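Local coordinates for cerato-platanin-like protein (Moniliophthora perniciosa, PDB 3SUK) that is a secreted fungal protein of the cerato-platanin family, built on a double-psi beta-barrel, whose molecular function is not firmly established, at residues 39-44 / 79-84; 88-93 / 113-118; 92-97 / 104-109; 99-104 / 109-114. All blocks are in the same frame, centred on the assembly; numbering follows the deposited sequence.

In the fold
From the N terminus, the loop 39-44 meets strand 74-83 in contact 1, which closes before the others open. L80 of that strand packs on V92 and F90, which lie in the opening segment of contact 2. Contacts 2 and 3 start from the same part of the chain, around strand 90-92 and helix 94-101: contact 3 closes early on helix 105-108, contact 2 later on strand 110-118. Contact 4 crosses contact 3, their segments alternating along the chain, and ends on the same strand as contact 2. Contact 3 joins the two short helices, contact 4 packs the first of them on strand 110-118, and contact 2 links that strand to 90-92.

Contact 1 (39-44 / 79-84); sequences GSVPTF and NLVAID
V41 and V81 meet obliquely, with methyl CG1 of V41 directed at the branch carbon of its partner: CG1 of V41 lies 3.9 Å from CB of V81 and almost as near to CG2 of V81. The first torsion of V41 accounts for this, since CG1 stands opposite the backbone N (chi1 -180°), which points CG1 at the strand. T43 comes at V81 from another direction, the two side chains crossing at about a right angle. Its hydroxyl OG1 approaches methyl CG2 of V81 at 3.4 Å, and its methyl CG2 rests 4.0 Å from that same methyl of V81. CG2 of V81 is thus touched both by V41 and by the two branches of the threonine. The partners belong to a loop and a barrel strand: V41 to F44 form a type I beta turn, closed by a 3.0 Å bond from F44 N to V41 O, and this turn sits beside strand 74-83 of the double-psi beta-barrel, shortly before the chain enters strand 47-50. With no hydrogen bond joining 39-44 to 79-84, the two are joined by packing alone. The hydroxyl that touches the valine methyl is hydrogen-bonded to the carbonyl of H46, beyond the turn, while the backbone of V81 pairs with H46 and G48. CB of T43 also comes within 3.9 Å of the carbonyl O of N79, beside the backbone of the strand. The amide of N79 leads away from the turn, its OD1 hydrogen-bonded to T66, and V41 also touches I47.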
loop_
_atom_site.group_PDB
_atom_site.type_symbol
_atom_site.label_atom_id
_atom_site.label_comp_id
_atom_site.label_asym_id
_atom_site.label_seq_id
_atom_site.Cartn_x
_atom_site.Cartn_y
_atom_site.Cartn_z
ATOM N N GLY A 39 11.582 -2.928 -0.709
ATOM C CA GLY A 39 11.697 -4.282 -0.190
ATOM C C GLY A 39 11.984 -4.352 1.313
ATOM O O GLY A 39 11.723 -5.319 1.937
ATOM N N SER A 40 12.568 -3.317 1.865
ATOM C CA SER A 40 12.781 -3.206 3.296
ATOM C C SER A 40 11.543 -2.926 4.179
ATOM O O SER A 40 11.582 -3.098 5.360
ATOM C CB SER A 40 13.901 -2.201 3.598
ATOM O OG SER A 40 13.475 -0.874 3.470
ATOM N N VAL A 41 10.465 -2.438 3.579
ATOM C CA VAL A 41 9.274 -2.242 4.350
ATOM C C VAL A 41 8.841 -3.645 4.844
ATOM O O VAL A 41 8.802 -4.549 4.089
ATOM C CB VAL A 41 8.194 -1.606 3.473
ATOM C CG1 VAL A 41 6.952 -1.405 4.317
ATOM C CG2 VAL A 41 8.702 -0.234 2.903
ATOM N N PRO A 42 8.489 -3.786 6.118
ATOM C CA PRO A 42 8.317 -5.126 6.670
ATOM C C PRO A 42 7.205 -5.957 6.039
ATOM O O PRO A 42 7.235 -7.139 6.107
ATOM C CB PRO A 42 8.055 -4.865 8.172
ATOM C CG PRO A 42 8.704 -3.594 8.433
ATOM C CD PRO A 42 8.492 -2.782 7.190
ATOM N N THR A 43 6.220 -5.311 5.441
ATOM C CA THR A 43 5.096 -6.017 4.839
ATOM C C THR A 43 5.306 -6.270 3.333
ATOM O O THR A 43 4.450 -6.760 2.689
ATOM C CB THR A 43 3.814 -5.193 5.053
ATOM O OG1 THR A 43 4.032 -3.898 4.522
ATOM C CG2 THR A 43 3.513 -5.026 6.547
ATOM N N PHE A 44 6.456 -5.920 2.791
ATOM C CA PHE A 44 6.625 -5.981 1.349
ATOM C C PHE A 44 6.302 -7.409 0.890
ATOM O O PHE A 44 6.747 -8.350 1.487
ATOM C CB PHE A 44 8.084 -5.666 0.948
ATOM C CG PHE A 44 8.319 -5.735 -0.547
ATOM C CD1 PHE A 44 8.101 -4.641 -1.322
ATOM C CD2 PHE A 44 8.727 -6.903 -1.156
ATOM C CE1 PHE A 44 8.290 -4.675 -2.676
ATOM C CE2 PHE A 44 8.925 -6.934 -2.510
ATOM C CZ PHE A 44 8.701 -5.806 -3.257
ATOM N N ASN A 79 -2.484 -6.873 5.351
ATOM C CA ASN A 79 -1.994 -5.675 5.964
ATOM C C ASN A 79 -0.933 -5.004 5.084
ATOM O O ASN A 79 -0.068 -5.628 4.567
ATOM C CB ASN A 79 -1.410 -5.985 7.344
ATOM C CG ASN A 79 -2.434 -6.613 8.302
ATOM O OD1 ASN A 79 -3.588 -6.364 8.246
ATOM N ND2 ASN A 79 -1.955 -7.487 9.110
ATOM N N LEU A 80 -1.096 -3.710 4.897
ATOM C CA LEU A 80 -0.376 -2.979 3.884
ATOM C C LEU A 80 0.111 -1.643 4.410
ATOM O O LEU A 80 -0.591 -0.973 5.090
ATOM C CB LEU A 80 -1.295 -2.776 2.666
ATOM C CG LEU A 80 -0.619 -2.024 1.496
ATOM C CD1 LEU A 80 -0.926 -2.707 0.157
ATOM C CD2 LEU A 80 -1.109 -0.556 1.429
ATOM N N VAL A 81 1.318 -1.245 4.026
ATOM C CA VAL A 81 1.869 0.054 4.426
ATOM C C VAL A 81 1.768 1.035 3.281
ATOM O O VAL A 81 2.193 0.770 2.224
ATOM C CB VAL A 81 3.371 -0.055 4.877
ATOM C CG1 VAL A 81 3.965 1.341 5.217
ATOM C CG2 VAL A 81 3.475 -1.000 6.118
ATOM N N ALA A 82 1.244 2.193 3.596
ATOM C CA ALA A 82 1.171 3.282 2.634
ATOM C C ALA A 82 2.416 4.155 2.697
ATOM O O ALA A 82 2.779 4.597 3.715
ATOM C CB ALA A 82 -0.118 4.080 2.859
ATOM N N ILE A 83 3.039 4.300 1.546
ATOM C CA ILE A 83 4.301 5.030 1.414
ATOM C C ILE A 83 4.336 6.182 0.391
ATOM O O ILE A 83 5.374 6.723 0.131
ATOM C CB ILE A 83 5.433 4.022 1.070
ATOM C CG1 ILE A 83 5.277 3.439 -0.346
ATOM C CG2 ILE A 83 5.486 2.913 2.138
ATOM C CD1 ILE A 83 6.474 2.674 -0.854
ATOM N N ASP A 84 3.210 6.459 -0.247
ATOM C CA ASP A 84 3.207 7.401 -1.371
ATOM C C ASP A 84 1.794 7.966 -1.479
ATOM O O ASP A 84 0.895 7.430 -0.903
ATOM C CB ASP A 84 3.633 6.652 -2.644
ATOM C CG ASP A 84 4.104 7.557 -3.799
ATOM O OD1 ASP A 84 4.206 8.746 -3.611
ATOM O OD2 ASP A 84 4.328 6.952 -4.852
#

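Contact 2 (88-93 / 113-118); sequences NGFNVA and VQSQQV
F90 and S115 make the closest approach between 88-93 and 113-118, and the chain leads to it through G89. That glycine has positive phi and is tied by its backbone to S51, on the way into strand 90-92. At F90 the ring turns toward strand 110-118, with CG opposite the carbonyl carbon and beside the backbone N (chi1 -66°). Its far edge meets the serine: OG of S115 is 3.4 Å from CE2 of F90 and equally near CZ of F90, close to the ring plane. CB of S115 lies in that plane as well, 3.7 Å from CE2 of F90, so the serine sits against the ring rim and touches neither ring face. The hydroxyl reaches this place because OG stands opposite the backbone N of S115 (chi1 174°). Methyl CG2 of V113 makes a looser apolar contact, 4.4 Å from CD2 of F90, approaching the ring obliquely. The F90 ring is also packed edge-to-face with Y65, and the backbone of F90 pairs with Q5 and R7. An alanine at F90 is likely to leave S115 and V113 without the ring between them and strand 90-92, opening a gap in the buried core. Farther along, N91 and V92 turn to other partners, V92 lying against L6 of strand 4-8. Strands 90-92 and 110-118 both pair with strand 4-8 and not with each other. Their side chains meet past it, F90 and V113 both touching V4, as part of the interior packing of the double-psi beta-barrel.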
loop_
_atom_site.group_PDB
_atom_site.type_symbol
_atom_site.label_atom_id
_atom_site.label_comp_id
_atom_site.label_asym_id
_atom_site.label_seq_id
_atom_site.Cartn_x
_atom_site.Cartn_y
_atom_site.Cartn_z
ATOM N N ASN A 88 -6.682 8.626 -5.627
ATOM C CA ASN A 88 -7.994 8.090 -5.262
ATOM C C ASN A 88 -7.908 6.673 -4.664
ATOM O O ASN A 88 -7.816 5.741 -5.394
ATOM C CB ASN A 88 -8.859 8.096 -6.549
ATOM C CG ASN A 88 -10.200 7.488 -6.391
ATOM O OD1 ASN A 88 -10.769 7.489 -5.369
ATOM N ND2 ASN A 88 -10.734 7.047 -7.493
ATOM N N GLY A 89 -8.042 6.548 -3.367
ATOM C CA GLY A 89 -7.834 5.268 -2.699
ATOM C C GLY A 89 -6.404 4.728 -2.766
ATOM O O GLY A 89 -5.487 5.469 -2.556
ATOM N N PHE A 90 -6.269 3.456 -3.092
ATOM C CA PHE A 90 -4.955 2.803 -3.056
ATOM C C PHE A 90 -4.430 2.442 -4.440
ATOM O O PHE A 90 -5.144 1.928 -5.264
ATOM C CB PHE A 90 -4.994 1.467 -2.263
ATOM C CG PHE A 90 -5.281 1.599 -0.797
ATOM C CD1 PHE A 90 -4.277 1.931 0.064
ATOM C CD2 PHE A 90 -6.531 1.278 -0.274
ATOM C CE1 PHE A 90 -4.522 2.033 1.389
ATOM C CE2 PHE A 90 -6.774 1.392 1.076
ATOM C CZ PHE A 90 -5.732 1.746 1.889
ATOM N N ASN A 91 -3.151 2.689 -4.648
ATOM C CA ASN A 91 -2.424 2.082 -5.743
ATOM C C ASN A 91 -1.331 1.180 -5.146
ATOM O O ASN A 91 -0.400 1.638 -4.611
ATOM C CB ASN A 91 -1.721 3.125 -6.624
ATOM C CG ASN A 91 -2.607 4.274 -7.060
ATOM O OD1 ASN A 91 -3.787 4.179 -7.199
ATOM N ND2 ASN A 91 -1.969 5.377 -7.274
ATOM N N VAL A 92 -1.498 -0.119 -5.320
ATOM C CA VAL A 92 -0.651 -1.101 -4.641
ATOM C C VAL A 92 0.195 -1.949 -5.576
ATOM O O VAL A 92 -0.025 -1.990 -6.719
ATOM C CB VAL A 92 -1.485 -2.026 -3.675
ATOM C CG1 VAL A 92 -2.313 -1.136 -2.703
ATOM C CG2 VAL A 92 -2.358 -3.034 -4.457
ATOM N N ALA A 93 1.172 -2.645 -5.016
ATOM C CA ALA A 93 1.968 -3.549 -5.848
ATOM C C ALA A 93 1.014 -4.579 -6.456
ATOM O O ALA A 93 0.099 -5.019 -5.835
ATOM C CB ALA A 93 3.040 -4.234 -5.001
ATOM N N VAL A 113 -12.593 -1.938 -2.297
ATOM C CA VAL A 113 -12.202 -2.704 -1.125
ATOM C C VAL A 113 -12.697 -2.061 0.150
ATOM O O VAL A 113 -13.133 -0.975 0.133
ATOM C CB VAL A 113 -10.669 -2.897 -1.042
ATOM C CG1 VAL A 113 -10.173 -3.612 -2.289
ATOM C CG2 VAL A 113 -9.910 -1.533 -0.849
ATOM N N GLN A 114 -12.694 -2.826 1.216
ATOM C CA GLN A 114 -12.888 -2.297 2.534
ATOM C C GLN A 114 -11.503 -2.082 3.173
ATOM O O GLN A 114 -10.623 -2.878 3.035
ATOM C CB GLN A 114 -13.749 -3.237 3.379
ATOM C CG GLN A 114 -15.194 -3.268 2.973
ATOM C CD GLN A 114 -15.907 -1.975 3.228
ATOM O OE1 GLN A 114 -15.810 -1.411 4.280
ATOM N NE2 GLN A 114 -16.636 -1.510 2.246
ATOM N N SER A 115 -11.329 -0.935 3.782
ATOM C CA SER A 115 -10.057 -0.587 4.372
ATOM C C SER A 115 -10.278 -0.067 5.801
ATOM O O SER A 115 -11.144 0.740 6.058
ATOM C CB SER A 115 -9.378 0.483 3.507
ATOM O OG SER A 115 -8.191 0.949 4.126
ATOM N N GLN A 116 -9.445 -0.566 6.696
ATOM C CA GLN A 116 -9.436 -0.141 8.070
ATOM C C GLN A 116 -7.991 0.141 8.492
ATOM O O GLN A 116 -7.230 -0.776 8.538
ATOM C CB GLN A 116 -9.989 -1.294 8.932
ATOM C CG GLN A 116 -10.114 -0.978 10.380
ATOM C CD GLN A 116 -10.761 0.380 10.605
ATOM O OE1 GLN A 116 -11.940 0.559 10.349
ATOM N NE2 GLN A 116 -9.991 1.336 11.048
ATOM N N GLN A 117 -7.650 1.347 8.875
ATOM C CA GLN A 117 -6.362 1.562 9.496
ATOM C C GLN A 117 -6.263 0.802 10.811
ATOM O O GLN A 117 -7.224 0.724 11.543
ATOM C CB GLN A 117 -6.141 3.051 9.748
ATOM C CG GLN A 117 -4.713 3.306 10.134
ATOM C CD GLN A 117 -4.392 4.720 10.435
ATOM O OE1 GLN A 117 -5.237 5.562 10.558
ATOM N NE2 GLN A 117 -3.168 4.966 10.565
ATOM N N VAL A 118 -5.082 0.270 11.056
ATOM C CA VAL A 118 -4.723 -0.411 12.273
ATOM C C VAL A 118 -3.414 0.206 12.808
ATOM O O VAL A 118 -2.849 1.105 12.247
ATOM C CB VAL A 118 -4.555 -1.940 12.067
ATOM C CG1 VAL A 118 -5.888 -2.580 11.672
ATOM C CG2 VAL A 118 -3.497 -2.212 11.015
#

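Contact 3 (92-97 / 104-109); sequences VAQAAM and NAVALG
The CA atoms of M97 and A105 lie 5.3 Å apart, the nearest pair between 92-97 and 104-109, in the tight part of the contact. The CG of M97 is 3.6 Å from the methyl CB of A105, and CB of M97 rests against that methyl too, so the small alanine seats the flank of the longer side chain. Fully extended from a CG that lies opposite the backbone N (chi1 -171°), M97 runs on past A105 to the end of helix 105-108. There its terminal CE sits 3.5 Å from the carbonyl O of G109, the residue of positive phi at which the chain leaves the helix.

The other side is more open. Q94 stretches out from the first turn of helix 94-101, and its amide end lies obliquely across V106, which is exposed at the surface. NE2 of Q94 is 3.6 Å from methyl CG2 of V106, while CG of Q94 borders the A105 methyl at 4.0 Å. The amide's polar atoms bond elsewhere, OE1 to N10 and NE2 to D98, which probably fixes how the amide is turned against the valine.

The same D98 accepts a bond from the backbone N of A105 at the start of the second helix, and D13 receives the backbone N-H groups of Q94 and A95 at the start of the first. M97 also rests on L6 and F8 of strand 4-8, L108 on F71 of strand 64-71 and A96 on I78 of strand 74-83, packing the helix pair on three barrel strands.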
loop_
_atom_site.group_PDB
_atom_site.type_symbol
_atom_site.label_atom_id
_atom_site.label_comp_id
_atom_site.label_asym_id
_atom_site.label_seq_id
_atom_site.Cartn_x
_atom_site.Cartn_y
_atom_site.Cartn_z
ATOM N N VAL A 92 -1.498 -0.119 -5.320
ATOM C CA VAL A 92 -0.651 -1.101 -4.641
ATOM C C VAL A 92 0.195 -1.949 -5.576
ATOM O O VAL A 92 -0.025 -1.990 -6.719
ATOM C CB VAL A 92 -1.485 -2.026 -3.675
ATOM C CG1 VAL A 92 -2.313 -1.136 -2.703
ATOM C CG2 VAL A 92 -2.358 -3.034 -4.457
ATOM N N ALA A 93 1.172 -2.645 -5.016
ATOM C CA ALA A 93 1.968 -3.549 -5.848
ATOM C C ALA A 93 1.014 -4.579 -6.456
ATOM O O ALA A 93 0.099 -5.019 -5.835
ATOM C CB ALA A 93 3.040 -4.234 -5.001
ATOM N N GLN A 94 1.285 -4.978 -7.681
ATOM C CA GLN A 94 0.443 -5.976 -8.295
ATOM C C GLN A 94 0.432 -7.227 -7.394
ATOM O O GLN A 94 -0.588 -7.845 -7.220
ATOM C CB GLN A 94 0.983 -6.350 -9.690
ATOM C CG GLN A 94 0.045 -7.316 -10.413
ATOM C CD GLN A 94 0.676 -7.851 -11.688
ATOM O OE1 GLN A 94 1.244 -7.119 -12.438
ATOM N NE2 GLN A 94 0.504 -9.146 -11.931
ATOM N N ALA A 95 1.550 -7.583 -6.819
ATOM C CA ALA A 95 1.604 -8.800 -6.034
ATOM C C ALA A 95 0.610 -8.747 -4.864
ATOM O O ALA A 95 -0.035 -9.748 -4.556
ATOM C CB ALA A 95 2.992 -9.035 -5.554
ATOM N N ALA A 96 0.481 -7.583 -4.259
ATOM C CA ALA A 96 -0.474 -7.368 -3.204
ATOM C C ALA A 96 -1.908 -7.486 -3.673
ATOM O O ALA A 96 -2.691 -8.088 -3.013
ATOM C CB ALA A 96 -0.254 -6.032 -2.542
ATOM N N MET A 97 -2.246 -6.884 -4.796
ATOM C CA MET A 97 -3.566 -7.007 -5.371
ATOM C C MET A 97 -3.831 -8.457 -5.764
ATOM O O MET A 97 -4.923 -8.919 -5.627
ATOM C CB MET A 97 -3.785 -6.056 -6.539
ATOM C CG MET A 97 -5.201 -6.027 -6.987
ATOM S SD MET A 97 -5.471 -4.765 -8.259
ATOM C CE MET A 97 -7.223 -4.922 -8.574
ATOM N N ASN A 104 -6.053 -12.373 -9.391
ATOM C CA ASN A 104 -6.879 -11.731 -10.373
ATOM C C ASN A 104 -6.662 -10.221 -10.567
ATOM O O ASN A 104 -7.515 -9.520 -10.992
ATOM C CB ASN A 104 -8.352 -12.065 -10.087
ATOM C CG ASN A 104 -8.685 -13.514 -10.395
ATOM O OD1 ASN A 104 -8.998 -13.850 -11.517
ATOM N ND2 ASN A 104 -8.639 -14.330 -9.393
ATOM N N ALA A 105 -5.466 -9.757 -10.206
ATOM C CA ALA A 105 -5.202 -8.324 -10.238
ATOM C C ALA A 105 -5.291 -7.704 -11.609
ATOM O O ALA A 105 -5.960 -6.746 -11.811
ATOM C CB ALA A 105 -3.811 -8.056 -9.659
ATOM N N VAL A 106 -4.588 -8.323 -12.560
ATOM C CA VAL A 106 -4.637 -7.859 -13.935
ATOM C C VAL A 106 -6.021 -8.035 -14.556
ATOM O O VAL A 106 -6.522 -7.178 -15.198
ATOM C CB VAL A 106 -3.552 -8.538 -14.783
ATOM C CG1 VAL A 106 -3.648 -8.059 -16.198
ATOM C CG2 VAL A 106 -2.152 -8.241 -14.220
ATOM N N ALA A 107 -6.631 -9.172 -14.258
ATOM C CA ALA A 107 -7.966 -9.478 -14.785
ATOM C C ALA A 107 -9.026 -8.478 -14.295
ATOM O O ALA A 107 -9.918 -8.128 -15.014
ATOM C CB ALA A 107 -8.353 -10.859 -14.429
ATOM N N LEU A 108 -8.947 -8.110 -13.027
ATOM C CA LEU A 108 -9.848 -7.083 -12.476
ATOM C C LEU A 108 -9.542 -5.598 -12.768
ATOM O O LEU A 108 -10.359 -4.820 -13.063
ATOM C CB LEU A 108 -10.040 -7.349 -10.993
ATOM C CG LEU A 108 -10.792 -8.653 -10.757
ATOM C CD1 LEU A 108 -10.683 -9.013 -9.309
ATOM C CD2 LEU A 108 -12.259 -8.555 -11.183
ATOM N N GLY A 109 -8.279 -5.280 -12.670
ATOM C CA GLY A 109 -7.771 -3.933 -12.857
ATOM C C GLY A 109 -8.002 -2.926 -11.748
ATOM O O GLY A 109 -7.060 -2.504 -11.133
#

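Contact 4 (99-104 / 109-114); sequences ELTNGN and GTIDVQ
T101 and I111 meet with only methyl groups between them: the threonine side chain faces strand 110-118 with its carbon branch and turns its oxygen back to its own helix. The contact packs the C-terminal part of helix 94-101 against a strand of the double-psi beta-barrel. N102, of positive phi with two bonds back into the last turn, makes a Schellman motif. Methyl CG2 of T101 lies 4.0 Å from CD1 of I111, the two side chains crossing at a slant. This follows from the first torsion (chi1 62°), which sets OG1 between the backbone N and the carbonyl carbon and leaves CG2 on the strand side. OG1 of T101 accepts a 3.1 Å bond from the backbone N of N104, an ST motif, and is also hydrogen-bonded to the carbonyl of M97. A valine here would probably leave the backbone N of N104 without its acceptor and the carbonyl of M97 without its hydroxyl partner. One residue earlier, L100 reaches the strand with CD2, 4.0 Å from CG1 of V113 and 4.4 Å from CD1 of I111, and its side chain also touches I67 and F69. The turn is braced once more by the side chain of N104: its ND2 donates a 3.0 Å bond to the carbonyl O of T101, with an N-H...O angle of 164° and the donor tilted 20° from the carbonyl plane.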
loop_
_atom_site.group_PDB
_atom_site.type_symbol
_atom_site.label_atom_id
_atom_site.label_comp_id
_atom_site.label_asym_id
_atom_site.label_seq_id
_atom_site.Cartn_x
_atom_site.Cartn_y
_atom_site.Cartn_z
ATOM N N GLU A 99 -2.692 -11.107 -4.234
ATOM C CA GLU A 99 -2.971 -11.821 -2.990
ATOM C C GLU A 99 -4.405 -11.526 -2.502
ATOM O O GLU A 99 -5.106 -12.394 -2.062
ATOM C CB GLU A 99 -1.934 -11.482 -1.938
ATOM C CG GLU A 99 -0.584 -12.101 -2.196
ATOM C CD GLU A 99 0.434 -11.604 -1.204
ATOM O OE1 GLU A 99 0.215 -11.845 -0.013
ATOM O OE2 GLU A 99 1.474 -11.048 -1.628
ATOM N N LEU A 100 -4.827 -10.289 -2.650
ATOM C CA LEU A 100 -6.132 -9.817 -2.256
ATOM C C LEU A 100 -7.221 -10.455 -3.048
ATOM O O LEU A 100 -8.312 -10.521 -2.595
ATOM C CB LEU A 100 -6.189 -8.304 -2.372
ATOM C CG LEU A 100 -7.252 -7.554 -1.630
ATOM C CD1 LEU A 100 -7.223 -7.853 -0.121
ATOM C CD2 LEU A 100 -7.021 -6.096 -1.826
ATOM N N THR A 101 -6.926 -10.852 -4.279
ATOM C CA THR A 101 -7.915 -11.283 -5.245
ATOM C C THR A 101 -7.720 -12.729 -5.762
ATOM O O THR A 101 -8.339 -13.080 -6.694
ATOM C CB THR A 101 -7.950 -10.344 -6.492
ATOM O OG1 THR A 101 -6.678 -10.388 -7.144
ATOM C CG2 THR A 101 -8.248 -8.942 -6.139
ATOM N N ASN A 102 -6.905 -13.521 -5.084
ATOM C CA ASN A 102 -6.549 -14.873 -5.495
ATOM C C ASN A 102 -5.956 -14.918 -6.902
ATOM O O ASN A 102 -6.259 -15.768 -7.638
ATOM C CB ASN A 102 -7.750 -15.854 -5.366
ATOM C CG ASN A 102 -7.342 -17.307 -5.434
ATOM O OD1 ASN A 102 -6.387 -17.720 -4.845
ATOM N ND2 ASN A 102 -8.130 -18.079 -6.115
ATOM N N GLY A 103 -5.090 -13.951 -7.210
ATOM C CA GLY A 103 -4.425 -13.928 -8.499
ATOM C C GLY A 103 -5.181 -13.346 -9.651
ATOM O O GLY A 103 -4.997 -13.807 -10.757
ATOM N N ASN A 104 -6.053 -12.373 -9.391
ATOM C CA ASN A 104 -6.879 -11.731 -10.373
ATOM C C ASN A 104 -6.662 -10.221 -10.567
ATOM O O ASN A 104 -7.515 -9.520 -10.992
ATOM C CB ASN A 104 -8.352 -12.065 -10.087
ATOM C CG ASN A 104 -8.685 -13.514 -10.395
ATOM O OD1 ASN A 104 -8.998 -13.850 -11.517
ATOM N ND2 ASN A 104 -8.639 -14.330 -9.393
ATOM N N GLY A 109 -8.279 -5.280 -12.670
ATOM C CA GLY A 109 -7.771 -3.933 -12.857
ATOM C C GLY A 109 -8.002 -2.926 -11.748
ATOM O O GLY A 109 -7.060 -2.504 -11.133
ATOM N N THR A 110 -9.263 -2.581 -11.504
ATOM C CA THR A 110 -9.713 -1.710 -10.415
ATOM C C THR A 110 -10.865 -2.361 -9.626
ATOM O O THR A 110 -11.791 -2.835 -10.210
ATOM C CB THR A 110 -10.156 -0.385 -10.994
ATOM O OG1 THR A 110 -9.085 0.165 -11.735
ATOM C CG2 THR A 110 -10.485 0.595 -9.914
ATOM N N ILE A 111 -10.780 -2.358 -8.315
ATOM C CA ILE A 111 -11.775 -2.951 -7.441
ATOM C C ILE A 111 -12.151 -2.003 -6.297
ATOM O O ILE A 111 -11.482 -1.018 -6.042
ATOM C CB ILE A 111 -11.316 -4.305 -6.883
ATOM C CG1 ILE A 111 -10.125 -4.086 -5.937
ATOM C CG2 ILE A 111 -11.083 -5.318 -8.017
ATOM C CD1 ILE A 111 -9.599 -5.306 -5.265
ATOM N N ASP A 112 -13.261 -2.292 -5.648
ATOM C CA ASP A 112 -13.664 -1.592 -4.439
ATOM C C ASP A 112 -13.327 -2.477 -3.245
ATOM O O ASP A 112 -13.705 -3.586 -3.213
ATOM C CB ASP A 112 -15.165 -1.314 -4.457
ATOM C CG ASP A 112 -15.519 -0.290 -5.434
ATOM O OD1 ASP A 112 -14.729 0.563 -5.686
ATOM O OD2 ASP A 112 -16.620 -0.355 -5.942
ATOM N N VAL A 113 -12.593 -1.938 -2.297
ATOM C CA VAL A 113 -12.202 -2.704 -1.125
ATOM C C VAL A 113 -12.697 -2.061 0.150
ATOM O O VAL A 113 -13.133 -0.975 0.133
ATOM C CB VAL A 113 -10.669 -2.897 -1.042
ATOM C CG1 VAL A 113 -10.173 -3.612 -2.289
ATOM C CG2 VAL A 113 -9.910 -1.533 -0.849
ATOM N N GLN A 114 -12.694 -2.826 1.216
ATOM C CA GLN A 114 -12.888 -2.297 2.534
ATOM C C GLN A 114 -11.503 -2.082 3.173
ATOM O O GLN A 114 -10.623 -2.878 3.035
ATOM C CB GLN A 114 -13.749 -3.237 3.379
ATOM C CG GLN A 114 -15.194 -3.268 2.973
ATOM C CD GLN A 114 -15.907 -1.975 3.228
ATOM O OE1 GLN A 114 -15.810 -1.411 4.280
ATOM N NE2 GLN A 114 -16.636 -1.510 2.246
#